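Local coordinates for protein cytochrome P450 (Bacillus subtilis subsp. subtilis, PDB 4RM4) that binds heme and probably works as a cytochrome P450 monooxygenase, inserting one atom of molecular oxygen into its organic substrates, at residues A[22-30]-A[378-389]; A[88-98]-A[222-232]. One frame throughout, in Å; residues are numbered along the deposited sequence.

Interaction 1 (A[22-30]-A[378-389]); sequences DAYHPFPWY and ITPIENSVIYGL
Y24 and Y387 lie almost flat against each other, their planes 8° apart and their centroids 4.7 Å apart, in an offset stack that shows how one ring can be held from both faces. The offset leaves the Y387 hydroxyl, more than its ring, over the centre of the Y24 ring, while on the opposite face L389 CD2 makes a CH-pi contact 3.6 Å from the Y24 centroid. With CG roughly anti to the backbone N (chi1 -153°), the Y24 ring is swung in between Y387 and L389; its CB rests separately on P380 CB at 3.8 Å. I378 CD1 touches the Y24 ring obliquely at CD2.

The same hydroxyl of Y387 donates to Y24 O at 2.7 Å, coming in tilted 34° from the carbonyl plane, so the stacked tyrosine and its own backbone are gripped together. F27 completes the aromatic cluster, turning its edge toward the face of Y387 in an offset edge-to-face pair, and P26 CD packs 3.6 Å from Y387 CE1.

R283 is a second partner of the Y387 hydroxyl, and the Y24 hydroxyl bonds to N250 of helix 226-257. The turn 22-25 leading into helix 27-36 is thus laid against the end of strand 374-380, the start of strand 389-395 and the loop that joins them, beside helix 226-257.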
loop_
_atom_site.group_PDB
_atom_site.type_symbol
_atom_site.label_atom_id
_atom_site.label_comp_id
_atom_site.label_asym_id
_atom_site.label_seq_id
_atom_site.Cartn_x
_atom_site.Cartn_y
_atom_site.Cartn_z
ATOM N N ASP A 22 5.923 -21.081 0.613
ATOM C CA ASP A 22 6.488 -20.117 -0.322
ATOM C C ASP A 22 6.347 -18.680 0.189
ATOM O O ASP A 22 6.042 -18.456 1.368
ATOM C CB ASP A 22 5.841 -20.274 -1.706
ATOM C CG ASP A 22 4.329 -20.158 -1.662
ATOM O OD1 ASP A 22 3.813 -19.470 -0.759
ATOM O OD2 ASP A 22 3.656 -20.746 -2.535
ATOM N N ALA A 23 6.571 -17.715 -0.700
ATOM C CA ALA A 23 6.553 -16.300 -0.329
ATOM C C ALA A 23 5.148 -15.781 -0.028
ATOM O O ALA A 23 4.994 -14.704 0.550
ATOM C CB ALA A 23 7.219 -15.448 -1.416
ATOM N N TYR A 24 4.128 -16.539 -0.417
ATOM C CA TYR A 24 2.758 -16.147 -0.098
ATOM C C TYR A 24 2.316 -16.696 1.254
ATOM O O TYR A 24 1.176 -16.473 1.677
ATOM C CB TYR A 24 1.771 -16.578 -1.196
ATOM C CG TYR A 24 0.541 -15.686 -1.261
ATOM C CD1 TYR A 24 0.664 -14.326 -1.512
ATOM C CD2 TYR A 24 -0.732 -16.204 -1.064
ATOM C CE1 TYR A 24 -0.448 -13.496 -1.568
ATOM C CE2 TYR A 24 -1.855 -15.393 -1.119
ATOM C CZ TYR A 24 -1.712 -14.040 -1.375
ATOM O OH TYR A 24 -2.818 -13.217 -1.430
ATOM N N HIS A 25 3.212 -17.416 1.933
ATOM C CA HIS A 25 2.844 -18.119 3.169
ATOM C C HIS A 25 3.828 -17.867 4.298
ATOM O O HIS A 25 4.396 -18.806 4.851
ATOM C CB HIS A 25 2.710 -19.627 2.916
ATOM C CG HIS A 25 1.642 -19.971 1.928
ATOM N ND1 HIS A 25 0.326 -20.159 2.289
ATOM C CD2 HIS A 25 1.689 -20.126 0.585
ATOM C CE1 HIS A 25 -0.388 -20.433 1.211
ATOM N NE2 HIS A 25 0.417 -20.418 0.164
ATOM N N PRO A 26 4.030 -16.589 4.657
ATOM C CA PRO A 26 5.011 -16.265 5.699
ATOM C C PRO A 26 4.475 -16.391 7.127
ATOM O O PRO A 26 5.245 -16.249 8.082
ATOM C CB PRO A 26 5.316 -14.802 5.409
ATOM C CG PRO A 26 4.016 -14.275 4.920
ATOM C CD PRO A 26 3.445 -15.373 4.068
ATOM N N PHE A 27 3.179 -16.636 7.277
ATOM C CA PHE A 27 2.535 -16.516 8.582
ATOM C C PHE A 27 2.955 -17.549 9.631
ATOM O O PHE A 27 3.104 -17.210 10.800
ATOM C CB PHE A 27 1.023 -16.406 8.403
ATOM C CG PHE A 27 0.643 -15.241 7.527
ATOM C CD1 PHE A 27 0.711 -13.945 8.023
ATOM C CD2 PHE A 27 0.298 -15.435 6.201
ATOM C CE1 PHE A 27 0.400 -12.855 7.220
ATOM C CE2 PHE A 27 -0.011 -14.351 5.382
ATOM C CZ PHE A 27 0.043 -13.056 5.897
ATOM N N PRO A 28 3.161 -18.803 9.213
ATOM C CA PRO A 28 3.777 -19.743 10.160
ATOM C C PRO A 28 5.125 -19.260 10.703
ATOM O O PRO A 28 5.386 -19.404 11.909
ATOM C CB PRO A 28 3.926 -21.019 9.331
ATOM C CG PRO A 28 2.784 -20.954 8.371
ATOM C CD PRO A 28 2.690 -19.480 7.989
ATOM N N TRP A 29 5.968 -18.672 9.857
ATOM C CA TRP A 29 7.253 -18.169 10.330
ATOM C C TRP A 29 7.090 -17.015 11.316
ATOM O O TRP A 29 7.734 -17.007 12.362
ATOM C CB TRP A 29 8.168 -17.764 9.173
ATOM C CG TRP A 29 9.486 -17.206 9.643
ATOM C CD1 TRP A 29 10.485 -17.885 10.280
ATOM C CD2 TRP A 29 9.938 -15.855 9.516
ATOM N NE1 TRP A 29 11.530 -17.036 10.561
ATOM C CE2 TRP A 29 11.219 -15.782 10.103
ATOM C CE3 TRP A 29 9.383 -14.694 8.963
ATOM C CZ2 TRP A 29 11.953 -14.601 10.146
ATOM C CZ3 TRP A 29 10.108 -13.522 9.016
ATOM C CH2 TRP A 29 11.379 -13.484 9.604
ATOM N N TYR A 30 6.248 -16.036 10.977
ATOM C CA TYR A 30 5.918 -14.968 11.915
ATOM C C TYR A 30 5.473 -15.572 13.254
ATOM O O TYR A 30 5.892 -15.128 14.316
ATOM C CB TYR A 30 4.764 -14.107 11.385
ATOM C CG TYR A 30 5.037 -13.294 10.125
ATOM C CD1 TYR A 30 3.994 -12.950 9.267
ATOM C CD2 TYR A 30 6.313 -12.844 9.818
ATOM C CE1 TYR A 30 4.219 -12.201 8.117
ATOM C CE2 TYR A 30 6.549 -12.086 8.677
ATOM C CZ TYR A 30 5.496 -11.774 7.831
ATOM O OH TYR A 30 5.708 -11.025 6.698
ATOM N N ILE A 378 -1.907 -19.327 -8.276
ATOM C CA ILE A 378 -1.248 -18.072 -7.953
ATOM C C ILE A 378 0.260 -18.151 -8.160
ATOM O O ILE A 378 0.859 -19.229 -8.128
ATOM C CB ILE A 378 -1.527 -17.619 -6.507
ATOM C CG1 ILE A 378 -1.126 -18.707 -5.512
ATOM C CG2 ILE A 378 -2.978 -17.226 -6.343
ATOM C CD1 ILE A 378 -1.169 -18.241 -4.065
ATOM N N THR A 379 0.853 -16.989 -8.403
ATOM C CA THR A 379 2.288 -16.823 -8.434
ATOM C C THR A 379 2.583 -15.663 -7.508
ATOM O O THR A 379 2.119 -14.549 -7.741
ATOM C CB THR A 379 2.791 -16.483 -9.842
ATOM O OG1 THR A 379 2.325 -17.479 -10.761
ATOM C CG2 THR A 379 4.318 -16.443 -9.863
ATOM N N PRO A 380 3.312 -15.933 -6.425
ATOM C CA PRO A 380 3.556 -14.907 -5.412
ATOM C C PRO A 380 4.670 -13.963 -5.831
ATOM O O PRO A 380 5.587 -14.354 -6.553
ATOM C CB PRO A 380 4.007 -15.720 -4.186
ATOM C CG PRO A 380 3.681 -17.166 -4.505
ATOM C CD PRO A 380 3.775 -17.262 -5.991
ATOM N N ILE A 381 4.599 -12.724 -5.371
ATOM C CA ILE A 381 5.743 -11.842 -5.494
ATOM C C ILE A 381 6.837 -12.322 -4.548
ATOM O O ILE A 381 6.571 -12.608 -3.377
ATOM C CB ILE A 381 5.378 -10.399 -5.129
ATOM C CG1 ILE A 381 4.230 -9.912 -6.012
ATOM C CG2 ILE A 381 6.602 -9.499 -5.252
ATOM C CD1 ILE A 381 3.591 -8.605 -5.534
ATOM N N GLU A 382 8.065 -12.415 -5.054
ATOM C CA GLU A 382 9.200 -12.818 -4.223
ATOM C C GLU A 382 10.025 -11.602 -3.825
ATOM O O GLU A 382 11.053 -11.307 -4.439
ATOM C CB GLU A 382 10.076 -13.855 -4.937
ATOM C CG GLU A 382 9.419 -15.223 -5.125
ATOM C CD GLU A 382 8.521 -15.296 -6.351
ATOM O OE1 GLU A 382 8.541 -14.351 -7.174
ATOM O OE2 GLU A 382 7.794 -16.304 -6.496
ATOM N N ASN A 383 9.558 -10.901 -2.797
ATOM C CA ASN A 383 10.181 -9.669 -2.337
ATOM C C ASN A 383 9.852 -9.452 -0.869
ATOM O O ASN A 383 8.691 -9.272 -0.514
ATOM C CB ASN A 383 9.668 -8.486 -3.156
ATOM C CG ASN A 383 10.387 -7.192 -2.831
ATOM O OD1 ASN A 383 10.904 -7.019 -1.730
ATOM N ND2 ASN A 383 10.420 -6.275 -3.791
ATOM N N SER A 384 10.874 -9.467 -0.019
ATOM C CA SER A 384 10.671 -9.373 1.426
ATOM C C SER A 384 9.724 -8.243 1.846
ATOM O O SER A 384 8.842 -8.445 2.686
ATOM C CB SER A 384 12.017 -9.224 2.144
ATOM O OG SER A 384 12.723 -10.451 2.161
ATOM N N VAL A 385 9.902 -7.065 1.252
ATOM C CA VAL A 385 9.182 -5.866 1.678
ATOM C C VAL A 385 7.759 -5.767 1.107
ATOM O O VAL A 385 7.032 -4.810 1.381
ATOM C CB VAL A 385 9.997 -4.587 1.323
ATOM C CG1 VAL A 385 10.253 -4.515 -0.177
ATOM C CG2 VAL A 385 9.295 -3.332 1.815
ATOM N N ILE A 386 7.369 -6.758 0.313
ATOM C CA ILE A 386 6.095 -6.725 -0.394
ATOM C C ILE A 386 5.332 -8.025 -0.162
ATOM O O ILE A 386 5.939 -9.092 -0.139
ATOM C CB ILE A 386 6.327 -6.545 -1.911
ATOM C CG1 ILE A 386 7.003 -5.202 -2.185
ATOM C CG2 ILE A 386 5.020 -6.660 -2.676
ATOM C CD1 ILE A 386 7.275 -4.942 -3.650
ATOM N N TYR A 387 4.020 -7.936 0.051
ATOM C CA TYR A 387 3.187 -9.135 0.150
ATOM C C TYR A 387 2.028 -9.077 -0.842
ATOM O O TYR A 387 1.091 -8.306 -0.671
ATOM C CB TYR A 387 2.658 -9.355 1.576
ATOM C CG TYR A 387 1.881 -10.651 1.697
ATOM C CD1 TYR A 387 2.539 -11.882 1.712
ATOM C CD2 TYR A 387 0.499 -10.646 1.734
ATOM C CE1 TYR A 387 1.824 -13.079 1.793
ATOM C CE2 TYR A 387 -0.217 -11.819 1.830
ATOM C CZ TYR A 387 0.444 -13.033 1.850
ATOM O OH TYR A 387 -0.286 -14.190 1.937
ATOM N N GLY A 388 2.084 -9.905 -1.878
ATOM C CA GLY A 388 1.023 -9.928 -2.865
ATOM C C GLY A 388 1.293 -10.919 -3.975
ATOM O O GLY A 388 2.152 -11.783 -3.834
ATOM N N LEU A 389 0.559 -10.774 -5.073
ATOM C CA LEU A 389 0.553 -11.739 -6.162
ATOM C C LEU A 389 0.980 -11.109 -7.494
ATOM O O LEU A 389 0.550 -10.010 -7.838
ATOM C CB LEU A 389 -0.855 -12.341 -6.307
ATOM C CG LEU A 389 -1.379 -13.134 -5.106
ATOM C CD1 LEU A 389 -2.800 -13.567 -5.338
ATOM C CD2 LEU A 389 -0.471 -14.330 -4.868
#

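Interaction 2 (A[88-98]-A[222-232]); sequences KHTKIRSVVNK and EKLSGEELIPF. With HEM (protoporphyrin IX containing Fe), chain B.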
loop_
_atom_site.group_PDB
_atom_site.type_symbol
_atom_site.label_atom_id
_atom_site.label_comp_id
_atom_site.label_asym_id
_atom_site.label_seq_id
_atom_site.Cartn_x
_atom_site.Cartn_y
_atom_site.Cartn_z
ATOM N N LYS A 88 9.965 19.005 9.794
ATOM C CA LYS A 88 9.747 19.071 8.347
ATOM C C LYS A 88 8.493 18.294 7.960
ATOM O O LYS A 88 7.699 18.743 7.137
ATOM C CB LYS A 88 10.949 18.508 7.583
ATOM C CG LYS A 88 12.055 19.508 7.309
ATOM C CD LYS A 88 11.700 20.409 6.142
ATOM C CE LYS A 88 11.539 19.614 4.853
ATOM N NZ LYS A 88 11.332 20.507 3.672
ATOM N N HIS A 89 8.316 17.126 8.570
ATOM C CA HIS A 89 7.190 16.264 8.222
ATOM C C HIS A 89 5.859 16.909 8.570
ATOM O O HIS A 89 4.901 16.838 7.804
ATOM C CB HIS A 89 7.293 14.911 8.922
ATOM C CG HIS A 89 6.064 14.068 8.772
ATOM N ND1 HIS A 89 5.015 14.111 9.669
ATOM C CD2 HIS A 89 5.713 13.162 7.827
ATOM C CE1 HIS A 89 4.070 13.270 9.281
ATOM N NE2 HIS A 89 4.462 12.690 8.159
ATOM N N THR A 90 5.817 17.532 9.738
ATOM C CA THR A 90 4.624 18.167 10.250
ATOM C C THR A 90 4.094 19.176 9.251
ATOM O O THR A 90 2.914 19.162 8.900
ATOM C CB THR A 90 4.935 18.901 11.561
ATOM O OG1 THR A 90 5.652 18.022 12.438
ATOM C CG2 THR A 90 3.646 19.376 12.232
ATOM N N LYS A 91 4.984 20.041 8.779
ATOM C CA LYS A 91 4.605 21.114 7.868
ATOM C C LYS A 91 4.007 20.601 6.559
ATOM O O LYS A 91 2.948 21.063 6.128
ATOM C CB LYS A 91 5.809 22.009 7.570
ATOM C CG LYS A 91 5.489 23.170 6.661
ATOM C CD LYS A 91 6.715 24.046 6.424
ATOM C CE LYS A 91 7.842 23.252 5.776
ATOM N NZ LYS A 91 7.578 22.947 4.339
ATOM N N ILE A 92 4.685 19.648 5.925
ATOM C CA ILE A 92 4.198 19.121 4.663
ATOM C C ILE A 92 2.933 18.270 4.857
ATOM O O ILE A 92 1.956 18.451 4.132
ATOM C CB ILE A 92 5.303 18.370 3.888
ATOM C CG1 ILE A 92 6.465 19.332 3.600
ATOM C CG2 ILE A 92 4.756 17.812 2.589
ATOM C CD1 ILE A 92 7.722 18.668 3.086
ATOM N N ARG A 93 2.936 17.375 5.841
ATOM C CA ARG A 93 1.767 16.517 6.072
ATOM C C ARG A 93 0.509 17.361 6.242
ATOM O O ARG A 93 -0.519 17.062 5.662
ATOM C CB ARG A 93 1.966 15.603 7.295
ATOM C CG ARG A 93 0.783 14.671 7.626
ATOM C CD ARG A 93 0.454 13.693 6.478
ATOM N NE ARG A 93 -0.795 12.972 6.716
ATOM C CZ ARG A 93 -0.876 11.676 7.012
ATOM N NH1 ARG A 93 0.221 10.930 7.061
ATOM N NH2 ARG A 93 -2.060 11.110 7.225
ATOM N N SER A 94 0.584 18.434 7.020
ATOM C CA SER A 94 -0.628 19.212 7.267
ATOM C C SER A 94 -1.174 19.856 5.991
ATOM O O SER A 94 -2.383 20.006 5.830
ATOM C CB SER A 94 -0.395 20.265 8.347
ATOM O OG SER A 94 0.227 21.401 7.786
ATOM N N VAL A 95 -0.285 20.237 5.084
ATOM C CA VAL A 95 -0.704 20.798 3.806
ATOM C C VAL A 95 -1.357 19.741 2.901
ATOM O O VAL A 95 -2.380 20.014 2.266
ATOM C CB VAL A 95 0.477 21.468 3.069
ATOM C CG1 VAL A 95 -0.006 22.109 1.788
ATOM C CG2 VAL A 95 1.145 22.510 3.969
ATOM N N VAL A 96 -0.794 18.526 2.855
ATOM C CA VAL A 96 -1.297 17.528 1.910
ATOM C C VAL A 96 -2.543 16.773 2.402
ATOM O O VAL A 96 -3.213 16.113 1.611
ATOM C CB VAL A 96 -0.187 16.541 1.426
ATOM C CG1 VAL A 96 0.973 17.311 0.798
ATOM C CG2 VAL A 96 0.340 15.678 2.573
ATOM N N ASN A 97 -2.851 16.869 3.693
ATOM C CA ASN A 97 -4.099 16.289 4.202
ATOM C C ASN A 97 -5.303 16.767 3.407
ATOM O O ASN A 97 -6.284 16.035 3.246
ATOM C CB ASN A 97 -4.314 16.607 5.683
ATOM C CG ASN A 97 -3.427 15.767 6.593
ATOM O OD1 ASN A 97 -3.135 16.138 7.736
ATOM N ND2 ASN A 97 -2.974 14.647 6.077
ATOM N N LYS A 98 -5.226 18.012 2.942
ATOM C CA LYS A 98 -6.325 18.632 2.204
ATOM C C LYS A 98 -6.682 17.900 0.917
ATOM O O LYS A 98 -7.761 18.109 0.364
ATOM C CB LYS A 98 -5.981 20.083 1.849
ATOM C CG LYS A 98 -5.376 20.881 2.983
ATOM C CD LYS A 98 -5.325 22.354 2.611
ATOM C CE LYS A 98 -4.800 22.535 1.201
ATOM N NZ LYS A 98 -3.382 22.128 1.102
ATOM N N GLU A 222 -0.795 27.269 3.694
ATOM C CA GLU A 222 -0.623 25.978 3.032
ATOM C C GLU A 222 -0.104 25.984 1.597
ATOM O O GLU A 222 -0.852 25.708 0.653
ATOM C CB GLU A 222 -1.938 25.198 3.049
ATOM C CG GLU A 222 -2.360 24.738 4.440
ATOM C CD GLU A 222 -3.852 24.511 4.555
ATOM O OE1 GLU A 222 -4.630 25.362 4.063
ATOM O OE2 GLU A 222 -4.245 23.474 5.129
ATOM N N LYS A 223 1.144 26.401 1.429
ATOM C CA LYS A 223 1.684 26.576 0.081
ATOM C C LYS A 223 3.046 25.982 -0.211
ATOM O O LYS A 223 4.054 26.612 -0.091
ATOM C CB LYS A 223 1.649 28.019 -0.331
ATOM C CG LYS A 223 0.257 28.438 -0.824
ATOM C CD LYS A 223 -0.041 29.923 -0.565
ATOM C CE LYS A 223 1.101 30.837 -1.050
ATOM N NZ LYS A 223 1.015 32.252 -0.586
ATOM N N LEU A 224 3.007 24.767 -0.688
ATOM C CA LEU A 224 4.200 23.997 -1.023
ATOM C C LEU A 224 4.917 24.556 -2.246
ATOM O O LEU A 224 4.299 25.152 -3.126
ATOM C CB LEU A 224 3.841 22.530 -1.276
ATOM C CG LEU A 224 3.333 21.701 -0.095
ATOM C CD1 LEU A 224 3.114 20.246 -0.520
ATOM C CD2 LEU A 224 4.306 21.783 1.066
ATOM N N SER A 225 6.227 24.367 -2.297
ATOM C CA SER A 225 6.975 24.699 -3.499
ATOM C C SER A 225 7.026 23.463 -4.387
ATOM O O SER A 225 6.670 22.364 -3.955
ATOM C CB SER A 225 8.387 25.155 -3.143
ATOM O OG SER A 225 9.083 24.152 -2.422
ATOM N N GLY A 226 7.473 23.643 -5.624
ATOM C CA GLY A 226 7.559 22.537 -6.559
ATOM C C GLY A 226 8.550 21.498 -6.087
ATOM O O GLY A 226 8.377 20.309 -6.340
ATOM N N GLU A 227 9.591 21.954 -5.395
ATOM C CA GLU A 227 10.612 21.060 -4.854
ATOM C C GLU A 227 10.057 20.123 -3.784
ATOM O O GLU A 227 10.651 19.094 -3.486
ATOM C CB GLU A 227 11.800 21.852 -4.303
ATOM C CG GLU A 227 12.679 22.487 -5.389
ATOM C CD GLU A 227 13.994 23.029 -4.842
ATOM O OE1 GLU A 227 14.158 23.061 -3.604
ATOM O OE2 GLU A 227 14.868 23.410 -5.650
ATOM N N GLU A 228 8.917 20.486 -3.210
ATOM C CA GLU A 228 8.233 19.619 -2.255
ATOM C C GLU A 228 7.061 18.904 -2.926
ATOM O O GLU A 228 6.782 17.740 -2.641
ATOM C CB GLU A 228 7.758 20.424 -1.042
ATOM C CG GLU A 228 8.886 21.041 -0.228
ATOM C CD GLU A 228 8.414 22.207 0.629
ATOM O OE1 GLU A 228 7.800 23.152 0.078
ATOM O OE2 GLU A 228 8.659 22.186 1.851
ATOM N N LEU A 229 6.394 19.592 -3.849
ATOM C CA LEU A 229 5.212 19.023 -4.482
ATOM C C LEU A 229 5.563 17.884 -5.415
ATOM O O LEU A 229 4.889 16.852 -5.418
ATOM C CB LEU A 229 4.376 20.087 -5.208
ATOM C CG LEU A 229 3.034 19.628 -5.803
ATOM C CD1 LEU A 229 2.129 18.932 -4.755
ATOM C CD2 LEU A 229 2.287 20.790 -6.455
ATOM N N ILE A 230 6.623 18.057 -6.204
ATOM C CA ILE A 230 7.014 17.017 -7.146
ATOM C C ILE A 230 7.386 15.692 -6.479
ATOM O O ILE A 230 6.858 14.644 -6.866
ATOM C CB ILE A 230 8.117 17.496 -8.108
ATOM C CG1 ILE A 230 7.531 18.536 -9.065
ATOM C CG2 ILE A 230 8.664 16.313 -8.890
ATOM C CD1 ILE A 230 8.568 19.285 -9.878
ATOM N N PRO A 231 8.291 15.721 -5.481
ATOM C CA PRO A 231 8.592 14.474 -4.765
ATOM C C PRO A 231 7.341 13.864 -4.109
ATOM O O PRO A 231 7.239 12.638 -4.007
ATOM C CB PRO A 231 9.578 14.921 -3.678
ATOM C CG PRO A 231 10.213 16.149 -4.212
ATOM C CD PRO A 231 9.169 16.831 -5.051
ATOM N N PHE A 232 6.426 14.706 -3.638
ATOM C CA PHE A 232 5.164 14.214 -3.070
ATOM C C PHE A 232 4.298 13.452 -4.109
ATOM O O PHE A 232 3.751 12.386 -3.819
ATOM C CB PHE A 232 4.359 15.352 -2.421
ATOM C CG PHE A 232 3.011 14.916 -1.934
ATOM C CD1 PHE A 232 2.896 14.140 -0.790
ATOM C CD2 PHE A 232 1.861 15.233 -2.643
ATOM C CE1 PHE A 232 1.643 13.708 -0.353
ATOM C CE2 PHE A 232 0.603 14.803 -2.204
ATOM C CZ PHE A 232 0.503 14.046 -1.056
HETATM C CHA HEM B . 2.236 5.727 4.430
HETATM C CHB HEM B . 0.393 1.305 3.766
HETATM C CHC HEM B . -2.051 2.894 -0.141
HETATM C CHD HEM B . 0.182 7.179 0.220
HETATM C C1A HEM B . 1.921 4.398 4.622
HETATM C C2A HEM B . 2.309 3.575 5.751
HETATM C C3A HEM B . 1.800 2.354 5.569
HETATM C C4A HEM B . 1.060 2.361 4.330
HETATM C CMA HEM B . 1.962 1.131 6.515
HETATM C CAA HEM B . 3.154 4.026 6.968
HETATM C CBA HEM B . 4.631 4.039 6.621
HETATM C CGA HEM B . 5.491 4.187 7.856
HETATM O O1A HEM B . 6.736 4.127 7.687
HETATM O O2A HEM B . 4.948 4.355 8.978
HETATM C C1B HEM B . -0.444 1.383 2.680
HETATM C C2B HEM B . -1.340 0.329 2.243
HETATM C C3B HEM B . -1.994 0.765 1.157
HETATM C C4B HEM B . -1.565 2.115 0.879
HETATM C CMB HEM B . -1.469 -1.046 2.933
HETATM C CAB HEM B . -3.079 0.063 0.309
HETATM C CBB HEM B . -3.773 -0.962 0.808
HETATM C C1C HEM B . -1.685 4.195 -0.360
HETATM C C2C HEM B . -2.222 5.075 -1.381
HETATM C C3C HEM B . -1.597 6.254 -1.266
HETATM C C4C HEM B . -0.657 6.160 -0.184
HETATM C CMC HEM B . -3.327 4.657 -2.375
HETATM C CAC HEM B . -1.754 7.554 -2.092
HETATM C CBC HEM B . -2.404 7.631 -3.258
HETATM C C1D HEM B . 0.956 7.180 1.359
HETATM C C2D HEM B . 1.790 8.277 1.758
HETATM C C3D HEM B . 2.438 7.837 3.076
HETATM C C4D HEM B . 1.919 6.509 3.338
HETATM C CMD HEM B . 1.972 9.610 1.007
HETATM C CAD HEM B . 3.424 8.657 3.941
HETATM C CBD HEM B . 2.605 9.435 4.974
HETATM C CGD HEM B . 3.527 10.172 5.917
HETATM O O1D HEM B . 3.036 11.097 6.621
HETATM O O2D HEM B . 4.740 9.840 5.930
HETATM N NA HEM B . 1.165 3.613 3.772
HETATM N NB HEM B . -0.608 2.450 1.812
HETATM N NC HEM B . -0.725 4.886 0.354
HETATM N ND HEM B . 1.047 6.175 2.304
HETATM FE FE HEM B . 0.110 4.328 2.161
HETATM O O HOH W 1 2.009 3.298 1.030
#
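E228 OE2 is gripped by two lysines from helix 88-96: K91 NZ forms a salt bridge at 2.8 Å, its hydrogen bond weak in geometry, and K88 NZ adds a long one at 3.6 Å. K91 starts out extended and then folds back at its last two torsions, which brings its ammonium across the carboxylate. The other oxygen, OE1, is already taken by S225, whose backbone N meets it nearly along the C-O axis at 3.1 Å while OG comes from above the carboxylate plane. S225 is the N-cap of helix 226-257, so the glutamate that closes this helix start also bridges to its neighbour.

In the P450 fold helix 88-96 corresponds to helix C and helix 226-257 to the long helix I; here their short segments cross at -71°. L224, just before the cap, packs its CD2 toward I92, its CG 3.9 Å from V95 CG1 and its CD1 against V96. Further along, V96 CG1 sits 3.7 Å above the centre of the F232 ring. From another side of helix 88-96, H89 NE2 donates almost straight (171°) to heme O1D at 2.6 Å, and R93 NH1 binds the same propionate oxygen while also reaching F348 O.

In the fold
The two contacts lie on opposite sides of the chain's centre, with centres about 34 Å apart and nearest atoms about 17 Å apart, so they do not touch. Interaction 1 brings the first modelled residues against a segment near the C-terminal end, and interaction 2 is nested within the span it closes. Helix 226-257 relates them: its first turns form part of interaction 2, while N250 and Y253, nearer its far end, pack against interaction 1. The heme lies between. Interaction 2 supplies two hydrogen-bond donors, H89 and R93, to one propionate oxygen, whereas the Y387 side chain comes only within about 9 Å of the heme. One long helix thus runs past the cofactor from the 88-98 region to the 22-30/378-389 contact.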